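Anti-sigma-I factor RsgI2 (Clostridium thermocellum, PDB 4B9P) probably holds back the sigma factor SigI2 until its extracellular family 3 carbohydrate-binding module, the part described here, binds cellulose or a related polysaccharide. Local coordinates at residues Q10-I15 and S144-W149. Sequence-based numbering, arbitrary orientation.
With ZN (zinc ion), chain C.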
loop_
_atom_site.group_PDB
_atom_site.type_symbol
_atom_site.label_atom_id
_atom_site.label_comp_id
_atom_site.label_asym_id
_atom_site.label_seq_id
_atom_site.Cartn_x
_atom_site.Cartn_y
_atom_site.Cartn_z
ATOM N N GLN A 10 -1.972 -2.592 -10.067
ATOM C CA GLN A 10 -3.177 -1.780 -10.188
ATOM C C GLN A 10 -3.587 -1.304 -8.808
ATOM O O GLN A 10 -3.344 -2.007 -7.811
ATOM C CB GLN A 10 -4.322 -2.524 -10.866
ATOM C CG GLN A 10 -3.960 -2.982 -12.235
ATOM C CD GLN A 10 -5.128 -3.624 -12.937
ATOM O OE1 GLN A 10 -6.227 -3.627 -12.427
ATOM N NE2 GLN A 10 -4.891 -4.210 -14.105
ATOM N N ALA A 11 -4.202 -0.133 -8.715
ATOM C CA ALA A 11 -4.584 0.381 -7.396
ATOM C C ALA A 11 -5.674 1.422 -7.546
ATOM O O ALA A 11 -5.900 1.973 -8.639
ATOM C CB ALA A 11 -3.376 1.007 -6.715
ATOM N N TYR A 12 -6.344 1.724 -6.453
ATOM C CA TYR A 12 -7.131 2.921 -6.348
ATOM C C TYR A 12 -7.311 3.233 -4.870
ATOM O O TYR A 12 -7.042 2.391 -4.003
ATOM C CB TYR A 12 -8.491 2.790 -7.061
ATOM C CG TYR A 12 -9.521 1.908 -6.418
ATOM C CD1 TYR A 12 -9.418 0.517 -6.492
ATOM C CD2 TYR A 12 -10.645 2.450 -5.790
ATOM C CE1 TYR A 12 -10.392 -0.318 -5.929
ATOM C CE2 TYR A 12 -11.611 1.627 -5.236
ATOM C CZ TYR A 12 -11.492 0.253 -5.319
ATOM O OH TYR A 12 -12.466 -0.558 -4.761
ATOM N N ASN A 13 -7.780 4.455 -4.586
ATOM C CA ASN A 13 -8.150 4.840 -3.237
ATOM C C ASN A 13 -9.642 4.726 -3.064
ATOM O O ASN A 13 -10.412 5.306 -3.797
ATOM C CB ASN A 13 -7.662 6.262 -2.981
ATOM C CG ASN A 13 -6.185 6.316 -2.834
ATOM O OD1 ASN A 13 -5.447 6.474 -3.801
ATOM N ND2 ASN A 13 -5.711 6.138 -1.615
ATOM N N HIS A 14 -10.052 3.963 -2.056
ATOM C CA HIS A 14 -11.468 3.732 -1.830
ATOM C C HIS A 14 -12.144 4.910 -1.150
ATOM O O HIS A 14 -13.363 5.047 -1.240
ATOM C CB HIS A 14 -11.630 2.438 -1.024
ATOM C CG HIS A 14 -13.045 1.979 -0.878
ATOM N ND1 HIS A 14 -13.659 1.846 0.348
ATOM C CD2 HIS A 14 -13.950 1.555 -1.789
ATOM C CE1 HIS A 14 -14.891 1.387 0.186
ATOM N NE2 HIS A 14 -15.089 1.192 -1.100
ATOM N N ILE A 15 -11.358 5.733 -0.467
ATOM C CA ILE A 15 -11.817 7.013 0.041
ATOM C C ILE A 15 -10.977 8.086 -0.615
ATOM O O ILE A 15 -9.732 8.047 -0.499
ATOM C CB ILE A 15 -11.650 7.129 1.577
ATOM C CG1 ILE A 15 -12.516 6.092 2.287
ATOM C CG2 ILE A 15 -11.975 8.543 2.060
ATOM C CD1 ILE A 15 -12.297 6.095 3.753
ATOM N N SER A 144 -12.281 5.265 -9.247
ATOM C CA SER A 144 -13.202 4.607 -8.323
ATOM C C SER A 144 -13.092 3.093 -8.392
ATOM O O SER A 144 -13.868 2.375 -7.734
ATOM C CB SER A 144 -14.632 5.051 -8.587
ATOM O OG SER A 144 -15.028 4.687 -9.901
ATOM N N ASP A 145 -12.137 2.606 -9.184
ATOM C CA ASP A 145 -11.840 1.176 -9.253
ATOM C C ASP A 145 -10.395 1.046 -9.734
ATOM O O ASP A 145 -9.760 2.048 -10.092
ATOM C CB ASP A 145 -12.829 0.473 -10.190
ATOM C CG ASP A 145 -12.932 -1.023 -9.939
ATOM O OD1 ASP A 145 -12.156 -1.626 -9.172
ATOM O OD2 ASP A 145 -13.818 -1.625 -10.557
ATOM N N PHE A 146 -9.861 -0.170 -9.759
ATOM C CA PHE A 146 -8.455 -0.410 -10.075
ATOM C C PHE A 146 -8.007 0.205 -11.399
ATOM O O PHE A 146 -8.681 0.013 -12.430
ATOM C CB PHE A 146 -8.193 -1.918 -10.120
ATOM C CG PHE A 146 -8.244 -2.561 -8.789
ATOM C CD1 PHE A 146 -7.225 -2.324 -7.852
ATOM C CD2 PHE A 146 -9.281 -3.433 -8.462
ATOM C CE1 PHE A 146 -7.273 -2.887 -6.618
ATOM C CE2 PHE A 146 -9.314 -4.010 -7.223
ATOM C CZ PHE A 146 -8.282 -3.741 -6.299
ATOM N N VAL A 147 -6.872 0.884 -11.386
ATOM C CA VAL A 147 -6.184 1.307 -12.605
ATOM C C VAL A 147 -4.721 0.986 -12.458
ATOM O O VAL A 147 -4.191 0.933 -11.363
ATOM C CB VAL A 147 -6.371 2.836 -12.903
ATOM C CG1 VAL A 147 -7.829 3.209 -13.038
ATOM C CG2 VAL A 147 -5.711 3.746 -11.833
ATOM N N VAL A 148 -4.042 0.745 -13.568
ATOM C CA VAL A 148 -2.584 0.631 -13.497
ATOM C C VAL A 148 -1.996 1.906 -12.900
ATOM O O VAL A 148 -2.388 3.010 -13.275
ATOM C CB VAL A 148 -2.022 0.344 -14.923
ATOM C CG1 VAL A 148 -0.506 0.269 -14.912
ATOM C CG2 VAL A 148 -2.596 -1.004 -15.442
ATOM N N TRP A 149 -1.110 1.780 -11.913
ATOM C CA TRP A 149 -0.726 2.974 -11.146
ATOM C C TRP A 149 0.763 2.971 -10.874
ATOM O O TRP A 149 1.290 2.082 -10.178
ATOM C CB TRP A 149 -1.530 3.041 -9.854
ATOM C CG TRP A 149 -1.395 4.308 -9.118
ATOM C CD1 TRP A 149 -0.912 4.471 -7.834
ATOM C CD2 TRP A 149 -1.814 5.585 -9.574
ATOM N NE1 TRP A 149 -0.999 5.801 -7.477
ATOM C CE2 TRP A 149 -1.558 6.506 -8.521
ATOM C CE3 TRP A 149 -2.391 6.053 -10.766
ATOM C CZ2 TRP A 149 -1.879 7.870 -8.629
ATOM C CZ3 TRP A 149 -2.687 7.426 -10.878
ATOM C CH2 TRP A 149 -2.407 8.313 -9.823
HETATM ZN ZN ZN C . -16.742 0.399 -1.798
HETATM O O HOH W 1 -14.965 -0.016 -6.560
HETATM O O HOH W 2 -15.975 -0.218 -3.690
HETATM O O HOH W 3 -17.778 2.118 -2.275
#
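Tyr12 and Phe146 form a T-shaped aromatic pair at one margin of the antiparallel β-sandwich of this family 3 carbohydrate-binding module, where the short outermost strand 147-148 runs antiparallel to strand 7-13. The Tyr12 edge, led by CD1 and CE1, points at a face of the Phe146 ring; the planes stand at 87° and the centroids lie 5.1 Å apart. Tyr12 takes the less common chi1 of 72°, CG between backbone N and carbonyl carbon, which lays its ring along the 144-146 backbone. Asp145 CA lies over one face of the Tyr12 ring in a CH-pi contact, 3.6 Å from its centroid and 8° off the ring normal. Asp145 OD1 turns back to accept a hydrogen bond from Phe146 N, from above the carboxylate plane. Phe146 meets Ala11 along its ring edge, while the Gln10 side chain crosses that of Phe146 at about a right angle, Gln10 OE1 lying 3.5 Å from Phe146 CB; the side-chain NE2 of Gln10 is hydrogen-bonded to Glu8. Two backbone hydrogen bonds join Ala11 and Val147, Ala11 N to Val147 O at 2.9 Å and Val147 N to Ala11 O at 3.1 Å. Past the strand end, His14 NE2 binds a zinc ion together with two waters, its ND1 hydrogen-bonded to Gln24. Tyr12 OH is also hydrogen-bonded to Arg26, and a water 3.1 Å from Tyr12 OH donates to Ser144 O.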